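Side-chain contacts in ferulic acid decarboxylase 1 (Candida dubliniensis, PDB 4ZAD), which binds prenylated FMN with manganese and potassium ions and probably catalyses the reversible decarboxylation of cinnamic, p-coumaric and ferulic acids to vinyl products: residues Pro233-Asp236 against Gly237-Glu240; Phe220-Pro223 against Pro224-Leu228; Lys100-Ile103 against Asp104-Ala108; Asn391-Gly394 against Asp395-Arg399; Val372-Thr376 against His377-Lys381. All coordinates share one frame; numbering follows the deposited sequence.

Interaction 1. Residues Pro233-Asp236 against Gly237-Glu240; sequences PIPD and GATE. With K (potassium ion), chain D; MN (manganese (II) ion), chain C; 4LU (1-deoxy-5-O-phosphono-1-(3,3,4,5-tetramethyl-9,11-dioxo-2,3,8,9,10,11-hexahydro-7H-quinolino[1,8-fg]pteridin-12-ium-7-y l)-D-ribitol), chain E.
P235 and A238 end a type II beta turn, closed by a hydrogen bond from A238 N to P235 O (3.0 Å), with the donor well above the carbonyl plane. G237 takes the third position with a positive phi of 80°, a backbone shape that favours glycine. The turn lies in the loop between helices 224-230 and 240-247 and forms one wall of the metal and phosphate site of the prenylated flavin. I234 is buried behind it. Its CG1 is held between the backbone N and the carbonyl carbon (chi1 66°), which lays I234 CD1 against A238 CB at 3.6 Å. I234 CG1 passes 3.8 Å from E240 OE1, so the isoleucine is an apolar backing for the ligating carboxylate. The E240 chain bends at its second torsion (80°), turning the carboxylate back over the loop. There E240 OE1 binds manganese at 2.0 Å and also reaches the potassium ion. Flavin phosphate O2P bridges the two metals, and flavin O5' also binds potassium. N174 supplies a further manganese ligand, and the main-chain oxygens of V229, S230, M232 and W175 complete the potassium shell. Away from the metals, D236 OD2 pairs with Y404 OH and T239 OG1 takes the backbone N of T173. Two manganese-bound waters tie the loop backbone to the site. Water 1 donates to I234 O and to flavin phosphate O3P. Water 2, 2.3 Å from the manganese, donates to both P235 O and A238 O, the latter at 2.6 Å.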
# COMPACT_ATOMS: atom_id res chain seq x y z
N PRO A 233 -21.78 9.03 -10.73
CA PRO A 233 -21.92 9.45 -12.12
C PRO A 233 -22.83 8.54 -12.93
O PRO A 233 -22.35 7.73 -13.73
CB PRO A 233 -20.50 9.38 -12.65
CG PRO A 233 -19.92 8.23 -11.91
CD PRO A 233 -20.50 8.33 -10.52
N ILE A 234 -24.14 8.66 -12.70
CA ILE A 234 -25.14 7.99 -13.55
C ILE A 234 -25.22 8.71 -14.92
O ILE A 234 -24.57 9.75 -15.15
CB ILE A 234 -26.52 7.88 -12.88
CG1 ILE A 234 -27.18 9.25 -12.67
CG2 ILE A 234 -26.42 7.12 -11.57
CD1 ILE A 234 -28.67 9.12 -12.53
N PRO A 235 -25.99 8.15 -15.84
CA PRO A 235 -25.69 8.61 -17.21
C PRO A 235 -26.04 10.07 -17.51
O PRO A 235 -26.92 10.66 -16.87
CB PRO A 235 -26.52 7.64 -18.08
CG PRO A 235 -26.53 6.33 -17.23
CD PRO A 235 -26.79 6.90 -15.82
N ASP A 236 -25.36 10.64 -18.50
CA ASP A 236 -25.80 11.91 -19.13
C ASP A 236 -27.30 11.85 -19.34
O ASP A 236 -27.83 10.80 -19.72
CB ASP A 236 -25.12 12.13 -20.49
CG ASP A 236 -23.62 12.35 -20.36
OD1 ASP A 236 -23.08 12.20 -19.26
OD2 ASP A 236 -22.96 12.65 -21.33
N GLY A 237 -28.00 12.93 -19.06
CA GLY A 237 -29.45 12.97 -19.34
C GLY A 237 -30.31 12.28 -18.29
O GLY A 237 -31.52 12.36 -18.35
N ALA A 238 -29.69 11.62 -17.31
CA ALA A 238 -30.46 10.83 -16.35
C ALA A 238 -30.89 11.66 -15.13
O ALA A 238 -30.06 12.33 -14.52
CB ALA A 238 -29.67 9.64 -15.93
N THR A 239 -32.17 11.57 -14.75
CA THR A 239 -32.65 12.26 -13.57
C THR A 239 -32.36 11.37 -12.34
O THR A 239 -32.97 10.32 -12.20
CB THR A 239 -34.15 12.59 -13.66
OG1 THR A 239 -34.36 13.59 -14.67
CG2 THR A 239 -34.71 13.07 -12.27
N GLU A 240 -31.40 11.79 -11.49
CA GLU A 240 -31.01 11.07 -10.29
C GLU A 240 -32.20 10.70 -9.41
O GLU A 240 -32.27 9.57 -8.91
CB GLU A 240 -30.06 11.91 -9.43
CG GLU A 240 -28.64 11.96 -9.88
CD GLU A 240 -28.38 12.95 -11.01
OE1 GLU A 240 -27.31 12.87 -11.65
OE2 GLU A 240 -29.25 13.79 -11.26
K K D . -24.88 12.52 -9.74
MN MN C . -25.99 13.39 -13.11
C9 4LU E . -17.98 14.36 -4.43
C8 4LU E . -18.26 14.36 -3.06
C7 4LU E . -17.85 15.42 -2.24
C10 4LU E . -17.29 16.85 -7.07
C6 4LU E . -17.04 16.51 -2.86
N3 4LU E . -16.67 19.23 -8.27
C2 4LU E . -17.24 18.25 -8.98
C13 4LU E . -17.82 18.51 -1.84
C5 4LU E . -16.59 17.66 -2.07
C1 4LU E . -15.56 18.44 -4.22
O2 4LU E . -17.48 18.49 -10.17
N1 4LU E . -17.55 17.07 -8.39
C4 4LU E . -16.37 19.06 -6.96
O4 4LU E . -15.83 20.06 -6.42
C4A 4LU E . -16.66 17.88 -6.32
N5 4LU E . -16.04 17.46 -4.93
C3 4LU E . -15.79 18.59 -2.86
C12 4LU E . -15.98 17.31 -0.72
C5A 4LU E . -16.73 16.43 -4.31
C7M 4LU E . -18.16 15.48 -0.77
C8M 4LU E . -19.07 13.20 -2.54
C9A 4LU E . -17.37 15.44 -5.09
N10 4LU E . -17.62 15.67 -6.49
C1' 4LU E . -17.68 14.54 -7.43
C2' 4LU E . -19.10 14.48 -8.00
O2' 4LU E . -20.04 14.58 -6.91
C3' 4LU E . -19.35 13.21 -8.83
O3' 4LU E . -18.48 13.20 -9.98
C4' 4LU E . -20.82 13.09 -9.29
O4' 4LU E . -20.91 12.10 -10.32
C5' 4LU E . -21.34 14.41 -9.89
O5' 4LU E . -22.66 14.33 -10.38
P 4LU E . -23.02 14.24 -11.92
O2P 4LU E . -24.53 14.41 -11.81
O3P 4LU E . -22.49 12.85 -12.33
O1P 4LU E . -22.27 15.37 -12.60
O HOH W 1 -24.61 11.55 -13.15
O HOH W 2 -27.42 12.26 -14.57

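Interaction 2. Residues Phe220-Pro223 against Pro224-Leu228; sequences FGVP and PAAIL
V222 and I227 meet at about a right angle, the valine just ahead of helix 224-230 and the isoleucine in its first turn. Of the two valine methyls it is CG2 that does the touching. With V222 CG1 anti to the carbonyl carbon (chi1 -51°), CG2 sits between the backbone N and the carbonyl carbon and presses on I227 CB at 3.6 Å. V222 CG2 also lies 4.0 Å from A226 CB, so this one methyl fits against two successive helix residues. Beside it, the P223 ring lies over the alanine, with P223 CB 3.9 Å from A226 CB. The backbone underneath fixes these positions. P223 is the N-cap residue, and its carbonyl oxygen accepts a hydrogen bond from I227 N at 3.1 Å, while the bond from A226 N to P223 O is weak and poorly angled. P224 follows in the first helical position, where a residue without an N-H costs the helix nothing. Everything in this contact is buried: M162 of strand 162-166 packs on both V222 and I227, I244 of helix 240-247 on A226, and H90 on P224 and I227. A pair of apolar side chains joining the residue before the N-cap to the fourth residue of the helix is a hydrophobic staple, here used where strand 214-220 gives way to the helix whose far end supplies carbonyl oxygens to the potassium ion.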
# COMPACT_ATOMS: atom_id res chain seq x y z
N PHE A 220 -29.14 21.15 1.74
CA PHE A 220 -28.26 20.55 2.79
C PHE A 220 -29.06 19.60 3.67
O PHE A 220 -30.23 19.87 3.98
CB PHE A 220 -27.61 21.63 3.66
CG PHE A 220 -26.77 22.58 2.88
CD1 PHE A 220 -25.50 22.23 2.50
CD2 PHE A 220 -27.25 23.80 2.53
CE1 PHE A 220 -24.74 23.09 1.76
CE2 PHE A 220 -26.48 24.67 1.78
CZ PHE A 220 -25.24 24.31 1.40
N GLY A 221 -28.45 18.48 4.04
CA GLY A 221 -29.14 17.49 4.85
C GLY A 221 -30.27 16.81 4.11
O GLY A 221 -31.30 16.50 4.66
N VAL A 222 -30.06 16.57 2.83
CA VAL A 222 -31.05 15.88 2.01
C VAL A 222 -31.13 14.42 2.42
O VAL A 222 -30.38 13.98 3.25
CB VAL A 222 -30.65 15.94 0.52
CG1 VAL A 222 -30.31 17.44 0.10
CG2 VAL A 222 -29.51 15.00 0.28
N PRO A 223 -32.09 13.68 1.85
CA PRO A 223 -32.16 12.25 2.09
C PRO A 223 -30.85 11.58 1.75
O PRO A 223 -30.38 11.70 0.61
CB PRO A 223 -33.25 11.82 1.12
CG PRO A 223 -34.12 12.99 1.08
CD PRO A 223 -33.20 14.12 1.00
N PRO A 224 -30.24 10.91 2.72
CA PRO A 224 -28.95 10.26 2.54
C PRO A 224 -28.82 9.42 1.26
O PRO A 224 -27.75 9.37 0.70
CB PRO A 224 -28.84 9.37 3.79
CG PRO A 224 -29.46 10.19 4.82
CD PRO A 224 -30.67 10.82 4.13
N ALA A 225 -29.85 8.73 0.81
CA ALA A 225 -29.73 8.02 -0.47
C ALA A 225 -29.57 9.04 -1.60
O ALA A 225 -28.85 8.78 -2.56
CB ALA A 225 -30.94 7.12 -0.73
N ALA A 226 -30.24 10.19 -1.48
CA ALA A 226 -30.15 11.26 -2.48
C ALA A 226 -28.74 11.85 -2.57
O ALA A 226 -28.24 12.13 -3.66
CB ALA A 226 -31.19 12.39 -2.20
N ILE A 227 -28.10 12.05 -1.42
CA ILE A 227 -26.76 12.64 -1.43
C ILE A 227 -25.78 11.57 -1.90
O ILE A 227 -24.82 11.88 -2.56
CB ILE A 227 -26.36 13.31 -0.04
CG1 ILE A 227 -25.23 14.36 -0.23
CG2 ILE A 227 -25.93 12.24 1.01
CD1 ILE A 227 -25.70 15.65 -0.86
N LEU A 228 -26.00 10.31 -1.58
CA LEU A 228 -25.13 9.25 -2.15
C LEU A 228 -25.15 9.32 -3.72
O LEU A 228 -24.12 9.53 -4.40
CB LEU A 228 -25.57 7.87 -1.62
CG LEU A 228 -24.59 6.69 -1.87
CD1 LEU A 228 -24.59 5.65 -0.73
CD2 LEU A 228 -24.90 6.03 -3.22

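Interaction 3. Residues Lys100-Ile103 against Asp104-Ala108; sequences KEII and DFLVA
K100 starts out with CG opposite its backbone N (chi1 177°), then bends at chi2 and again at chi4, curling its chain round to the carboxylate of D104 one turn later. The aspartate CG, in turn, lies beside its own backbone N (chi1 -59°), which tips the group back toward the lysine. The two side chains cross obliquely. The lysine passes alongside OD2 before ending near it: K100 CD is 3.3 Å from D104 OD2, and the NZ to OD2 salt bridge is a weak one. Each charge has a stronger partner elsewhere, D358 for K100 and K343 of helix 334-347 for D104. Alongside this pair, on the same flank, I103 CG2 and V107 CG2 come within 4.2 Å. Below them V107 N donates to I103 O at 3.0 Å, in a nearly straight bond (168°). V107 also touches K343. Side chains four apart, meeting over i to i+4 backbone bonds, are characteristic of an alpha helix; here helix 99-108 packs its buried I103 and L106 on A340 of helix 334-347, with the salt-bridged pair at the edge of that helix-helix contact.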
# COMPACT_ATOMS: atom_id res chain seq x y z
N LYS A 100 -18.43 -4.33 -0.97
CA LYS A 100 -18.61 -5.10 -2.21
C LYS A 100 -20.08 -5.36 -2.46
O LYS A 100 -20.54 -5.33 -3.59
CB LYS A 100 -17.85 -6.42 -2.15
CG LYS A 100 -18.04 -7.33 -3.36
CD LYS A 100 -19.14 -8.39 -3.16
CE LYS A 100 -18.95 -9.62 -4.11
NZ LYS A 100 -19.02 -9.26 -5.57
N GLU A 101 -20.83 -5.55 -1.39
CA GLU A 101 -22.25 -5.84 -1.48
C GLU A 101 -23.05 -4.55 -1.66
O GLU A 101 -24.00 -4.53 -2.46
CB GLU A 101 -22.72 -6.67 -0.27
CG GLU A 101 -21.98 -8.02 -0.24
CD GLU A 101 -22.41 -8.98 0.87
OE1 GLU A 101 -21.65 -9.16 1.87
OE2 GLU A 101 -23.49 -9.60 0.72
N ILE A 102 -22.65 -3.49 -0.95
CA ILE A 102 -23.23 -2.15 -1.15
C ILE A 102 -23.16 -1.81 -2.63
O ILE A 102 -24.14 -1.37 -3.20
CB ILE A 102 -22.45 -1.02 -0.42
CG1 ILE A 102 -22.49 -1.19 1.11
CG2 ILE A 102 -22.99 0.33 -0.81
CD1 ILE A 102 -21.38 -0.42 1.86
N ILE A 103 -21.99 -2.04 -3.25
CA ILE A 103 -21.83 -1.89 -4.70
C ILE A 103 -22.77 -2.82 -5.47
O ILE A 103 -23.36 -2.40 -6.46
CB ILE A 103 -20.36 -2.12 -5.16
CG1 ILE A 103 -19.44 -1.05 -4.57
CG2 ILE A 103 -20.26 -2.13 -6.68
CD1 ILE A 103 -18.01 -1.29 -4.83
N ASP A 104 -22.95 -4.07 -5.03
CA ASP A 104 -23.87 -4.96 -5.80
C ASP A 104 -25.30 -4.47 -5.73
O ASP A 104 -26.06 -4.60 -6.70
CB ASP A 104 -23.78 -6.46 -5.40
CG ASP A 104 -22.37 -7.05 -5.59
OD1 ASP A 104 -21.62 -6.55 -6.47
OD2 ASP A 104 -22.01 -7.98 -4.80
N PHE A 105 -25.66 -3.88 -4.60
CA PHE A 105 -26.99 -3.33 -4.43
C PHE A 105 -27.28 -2.17 -5.41
O PHE A 105 -28.35 -2.12 -6.02
CB PHE A 105 -27.20 -2.93 -2.99
CG PHE A 105 -28.57 -2.39 -2.71
CD1 PHE A 105 -29.68 -3.23 -2.67
CD2 PHE A 105 -28.76 -1.02 -2.49
CE1 PHE A 105 -30.96 -2.72 -2.40
CE2 PHE A 105 -30.04 -0.50 -2.24
CZ PHE A 105 -31.14 -1.35 -2.19
N LEU A 106 -26.31 -1.26 -5.56
CA LEU A 106 -26.42 -0.15 -6.51
C LEU A 106 -26.46 -0.69 -7.94
O LEU A 106 -27.34 -0.38 -8.70
CB LEU A 106 -25.27 0.84 -6.34
CG LEU A 106 -25.12 1.60 -5.01
CD1 LEU A 106 -23.65 2.03 -4.78
CD2 LEU A 106 -26.09 2.82 -4.84
N VAL A 107 -25.50 -1.51 -8.32
CA VAL A 107 -25.54 -2.17 -9.62
C VAL A 107 -26.90 -2.85 -9.86
O VAL A 107 -27.51 -2.67 -10.92
CB VAL A 107 -24.36 -3.18 -9.76
CG1 VAL A 107 -24.57 -4.13 -10.94
CG2 VAL A 107 -23.03 -2.40 -9.86
N ALA A 108 -27.37 -3.60 -8.87
CA ALA A 108 -28.61 -4.37 -9.00
C ALA A 108 -29.78 -3.46 -9.35
O ALA A 108 -30.66 -3.85 -10.13
CB ALA A 108 -28.90 -5.11 -7.74

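Interaction 4. Residues Asn391-Gly394 against Asp395-Arg399; sequences NLVG and DFLFR
V393 and L397 lie side by side, pointing the same way, one turn apart on helix 386-399, an alpha helix of the C-terminal domain that packs on the sheet strand 412-417. The leucine can be followed outward. L397 CB stands 3.6 Å from V393 O, the oxygen that takes the backbone bond from L397 N. That bond is short and nearly straight, L397 N to V393 O being 2.8 Å with an angle of 167° at the hydrogen. Next along the chain, L397 CG is still beside the same oxygen and begins to meet V393 CG1. CG is set beside the backbone N (chi1 -65°), and the branch then runs outward, leaning back a little toward the valine. At the tip L397 CD1 reaches V393 CG1 at 3.7 Å, the apolar meeting of the pair. Both residues pack on I413 and V393 also on L415, which places the pair on the face turned to the sheet, while L397 also reaches T342 of helix 334-347. F396 leaves on a different side, toward L352 and the edge-to-face partner H349. Farther on, the helix takes a wider pi-type turn at 395-399. F398 lies in it, one turn after G394, and its N donates to G394 O; its ring meets F445 edge-to-face while packing on I413. The glycine has no side chain, and the phenylalanine lies close against its backbone. F398 CB lies 3.1 Å from G394 O, and the ring atom F398 CD2 lies 4.0 Å from G394 CA.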
# COMPACT_ATOMS: atom_id res chain seq x y z
N ASN A 391 -5.93 -2.76 -24.43
CA ASN A 391 -6.47 -1.85 -25.45
C ASN A 391 -8.00 -1.80 -25.36
O ASN A 391 -8.60 -0.70 -25.37
CB ASN A 391 -6.04 -2.33 -26.83
CG ASN A 391 -6.06 -1.25 -27.87
OD1 ASN A 391 -6.90 -0.34 -27.86
ND2 ASN A 391 -5.14 -1.37 -28.81
N LEU A 392 -8.63 -2.97 -25.23
CA LEU A 392 -10.07 -3.02 -25.06
C LEU A 392 -10.54 -2.32 -23.79
O LEU A 392 -11.50 -1.57 -23.85
CB LEU A 392 -10.60 -4.45 -24.99
CG LEU A 392 -12.12 -4.52 -25.15
CD1 LEU A 392 -12.44 -3.97 -26.53
CD2 LEU A 392 -12.68 -5.94 -25.01
N VAL A 393 -9.93 -2.63 -22.66
CA VAL A 393 -10.35 -2.06 -21.40
C VAL A 393 -10.20 -0.54 -21.48
O VAL A 393 -11.15 0.18 -21.27
CB VAL A 393 -9.55 -2.66 -20.16
CG1 VAL A 393 -9.72 -1.79 -18.85
CG2 VAL A 393 -9.94 -4.13 -19.90
N GLY A 394 -9.03 -0.05 -21.81
CA GLY A 394 -8.83 1.39 -21.76
C GLY A 394 -9.63 2.18 -22.77
O GLY A 394 -10.02 3.32 -22.50
N ASP A 395 -9.88 1.62 -23.95
CA ASP A 395 -10.70 2.33 -24.92
C ASP A 395 -12.06 2.46 -24.29
O ASP A 395 -12.69 3.54 -24.33
CB ASP A 395 -10.80 1.58 -26.26
CG ASP A 395 -9.63 1.90 -27.20
OD1 ASP A 395 -8.82 2.83 -26.91
OD2 ASP A 395 -9.51 1.20 -28.26
N PHE A 396 -12.49 1.38 -23.66
CA PHE A 396 -13.81 1.38 -23.09
C PHE A 396 -13.97 2.33 -21.91
O PHE A 396 -14.93 3.07 -21.87
CB PHE A 396 -14.23 -0.00 -22.67
CG PHE A 396 -15.64 -0.05 -22.18
CD1 PHE A 396 -16.69 0.34 -23.01
CD2 PHE A 396 -15.93 -0.46 -20.87
CE1 PHE A 396 -18.01 0.33 -22.53
CE2 PHE A 396 -17.22 -0.49 -20.42
CZ PHE A 396 -18.26 -0.09 -21.24
N LEU A 397 -13.06 2.26 -20.96
CA LEU A 397 -13.12 3.04 -19.76
C LEU A 397 -12.71 4.51 -19.98
O LEU A 397 -13.28 5.40 -19.36
CB LEU A 397 -12.27 2.39 -18.66
CG LEU A 397 -12.75 1.01 -18.18
CD1 LEU A 397 -11.88 0.54 -17.00
CD2 LEU A 397 -14.20 1.02 -17.73
N PHE A 398 -11.75 4.77 -20.86
CA PHE A 398 -11.27 6.13 -21.05
C PHE A 398 -11.96 6.90 -22.17
O PHE A 398 -12.02 8.13 -22.12
CB PHE A 398 -9.75 6.18 -21.27
CG PHE A 398 -8.91 5.65 -20.13
CD1 PHE A 398 -9.29 5.81 -18.81
CD2 PHE A 398 -7.72 5.00 -20.40
CE1 PHE A 398 -8.52 5.31 -17.78
CE2 PHE A 398 -6.93 4.52 -19.37
CZ PHE A 398 -7.34 4.65 -18.07
N ARG A 399 -12.46 6.19 -23.19
CA ARG A 399 -12.93 6.86 -24.39
C ARG A 399 -14.36 6.59 -24.80
O ARG A 399 -14.90 7.32 -25.64
CB ARG A 399 -12.03 6.49 -25.56
CG ARG A 399 -10.57 6.89 -25.44
CD ARG A 399 -9.90 6.82 -26.82
NE ARG A 399 -8.46 7.05 -26.73
CZ ARG A 399 -7.71 7.85 -27.51
NH1 ARG A 399 -8.22 8.56 -28.53
NH2 ARG A 399 -6.39 7.90 -27.26

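Interaction 5. Residues Val372-Thr376 against His377-Lys381; sequences VKINT and HELVK
N375 is the N-cap of helix 376-381 and bonds to E378, the third helical residue: with its CG turned opposite the backbone N (chi1 -175°), the asparagine folds its amide oxygen over the first turn. N375 OD1 then accepts from E378 N at 2.9 Å, an almost straight bond (173°) whose donor is tilted out of the amide plane. The backbone oxygen N375 O takes L379 N at 3.0 Å, in the carbonyl plane, so N375 grips two amides of the helix start. Its other amide atom, ND2, makes a weak hydrogen bond to E357 OE2. E378 CG, set beside its backbone N, lies 3.6 Å from N375 OD1, and the bend at chi2 then turns the carboxylate toward K381. There E378 OE2 pairs with K381 NZ in a salt bridge of 2.9 Å, the ammonium coming from above the carboxylate plane. On the inner side I374 and L379 close a hydrophobic staple, the residue before the N-cap meeting the fourth of the helix. I374 CG2 touches L379 CD2 at 4.0 Å, the leucine CG lying opposite its own backbone N (chi1 -177°). V380 CG2 rests 3.3 Å from T376 O, the acceptor for V380 N. Strand 369-374, which leads into this cap, runs antiparallel to 356-360 and parallel to 412-417. I374 packs on V356, L379 on F481, and D418, just beyond strand 412-417, accepts from T376 N.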
# COMPACT_ATOMS: atom_id res chain seq x y z
N VAL A 372 -9.27 -4.02 -11.36
CA VAL A 372 -10.25 -4.81 -12.14
C VAL A 372 -10.02 -6.30 -11.97
O VAL A 372 -9.06 -6.82 -12.47
CB VAL A 372 -10.12 -4.45 -13.62
CG1 VAL A 372 -10.97 -5.37 -14.49
CG2 VAL A 372 -10.52 -2.99 -13.80
N LYS A 373 -10.90 -6.97 -11.26
CA LYS A 373 -10.68 -8.38 -10.94
C LYS A 373 -11.24 -9.31 -12.04
O LYS A 373 -12.44 -9.36 -12.26
CB LYS A 373 -11.34 -8.70 -9.61
CG LYS A 373 -11.14 -10.13 -9.15
CD LYS A 373 -11.72 -10.35 -7.75
CE LYS A 373 -11.50 -11.80 -7.30
NZ LYS A 373 -12.18 -12.09 -6.02
N ILE A 374 -10.34 -10.03 -12.70
CA ILE A 374 -10.61 -10.89 -13.87
C ILE A 374 -10.66 -12.35 -13.48
O ILE A 374 -9.75 -12.86 -12.84
CB ILE A 374 -9.44 -10.76 -14.92
CG1 ILE A 374 -9.25 -9.29 -15.36
CG2 ILE A 374 -9.63 -11.68 -16.07
CD1 ILE A 374 -10.52 -8.58 -15.80
N ASN A 375 -11.74 -13.02 -13.86
CA ASN A 375 -11.87 -14.47 -13.85
C ASN A 375 -10.97 -15.10 -14.92
O ASN A 375 -11.29 -15.07 -16.10
CB ASN A 375 -13.33 -14.80 -14.14
CG ASN A 375 -13.63 -16.30 -14.04
OD1 ASN A 375 -13.02 -17.12 -14.74
ND2 ASN A 375 -14.57 -16.64 -13.17
N THR A 376 -9.83 -15.67 -14.52
CA THR A 376 -8.89 -16.27 -15.49
C THR A 376 -9.46 -17.41 -16.35
O THR A 376 -9.10 -17.53 -17.51
CB THR A 376 -7.56 -16.73 -14.81
OG1 THR A 376 -7.84 -17.62 -13.73
CG2 THR A 376 -6.83 -15.54 -14.26
N HIS A 377 -10.34 -18.25 -15.79
CA HIS A 377 -10.96 -19.35 -16.52
C HIS A 377 -11.71 -18.86 -17.75
O HIS A 377 -11.54 -19.39 -18.86
CB HIS A 377 -11.93 -20.15 -15.63
CG HIS A 377 -11.24 -21.09 -14.70
ND1 HIS A 377 -10.86 -22.36 -15.08
CD2 HIS A 377 -10.81 -20.93 -13.42
CE1 HIS A 377 -10.26 -22.95 -14.07
NE2 HIS A 377 -10.20 -22.10 -13.05
N GLU A 378 -12.55 -17.87 -17.55
CA GLU A 378 -13.23 -17.24 -18.66
C GLU A 378 -12.26 -16.45 -19.50
O GLU A 378 -12.56 -16.21 -20.65
CB GLU A 378 -14.33 -16.31 -18.17
CG GLU A 378 -15.44 -17.01 -17.46
CD GLU A 378 -16.23 -17.93 -18.35
OE1 GLU A 378 -16.49 -17.57 -19.53
OE2 GLU A 378 -16.62 -19.00 -17.85
N LEU A 379 -11.14 -16.01 -18.92
CA LEU A 379 -10.13 -15.26 -19.67
C LEU A 379 -9.47 -16.12 -20.75
O LEU A 379 -9.18 -15.67 -21.86
CB LEU A 379 -9.06 -14.68 -18.76
CG LEU A 379 -8.04 -13.82 -19.51
CD1 LEU A 379 -8.79 -12.73 -20.29
CD2 LEU A 379 -6.93 -13.22 -18.61
N VAL A 380 -9.22 -17.37 -20.42
CA VAL A 380 -8.63 -18.29 -21.40
C VAL A 380 -9.54 -18.45 -22.64
O VAL A 380 -9.07 -18.38 -23.79
CB VAL A 380 -8.30 -19.66 -20.79
CG1 VAL A 380 -7.68 -20.57 -21.83
CG2 VAL A 380 -7.38 -19.47 -19.57
N LYS A 381 -10.84 -18.62 -22.40
CA LYS A 381 -11.79 -18.80 -23.48
C LYS A 381 -11.68 -17.70 -24.55
O LYS A 381 -11.79 -17.98 -25.76
CB LYS A 381 -13.21 -18.88 -22.94
CG LYS A 381 -13.47 -20.13 -22.08
CD LYS A 381 -14.88 -20.12 -21.39
CE LYS A 381 -14.92 -21.14 -20.21
NZ LYS A 381 -16.28 -21.34 -19.56

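From the N terminus the contacts come in the order interaction 3, 2, 1, 5, 4. Each is a local turn, cap or helix step, and they follow in series without nesting or crossing. Interaction 3, on helix 99-108, meets interaction 2 far along the chain through L106 CD2 and L228 CD2, 3.8 Å apart. Helix 224-230 then leads from interaction 2 into the metal-site turn of interaction 1, their nearest atoms about 6 Å apart. Interactions 5 and 4 belong to the C-terminal domain. Interaction 5 closes the passage from strand 369-374 to helix 376-381, and interaction 4 lies on the next helix, 386-399, which covers the same sheet.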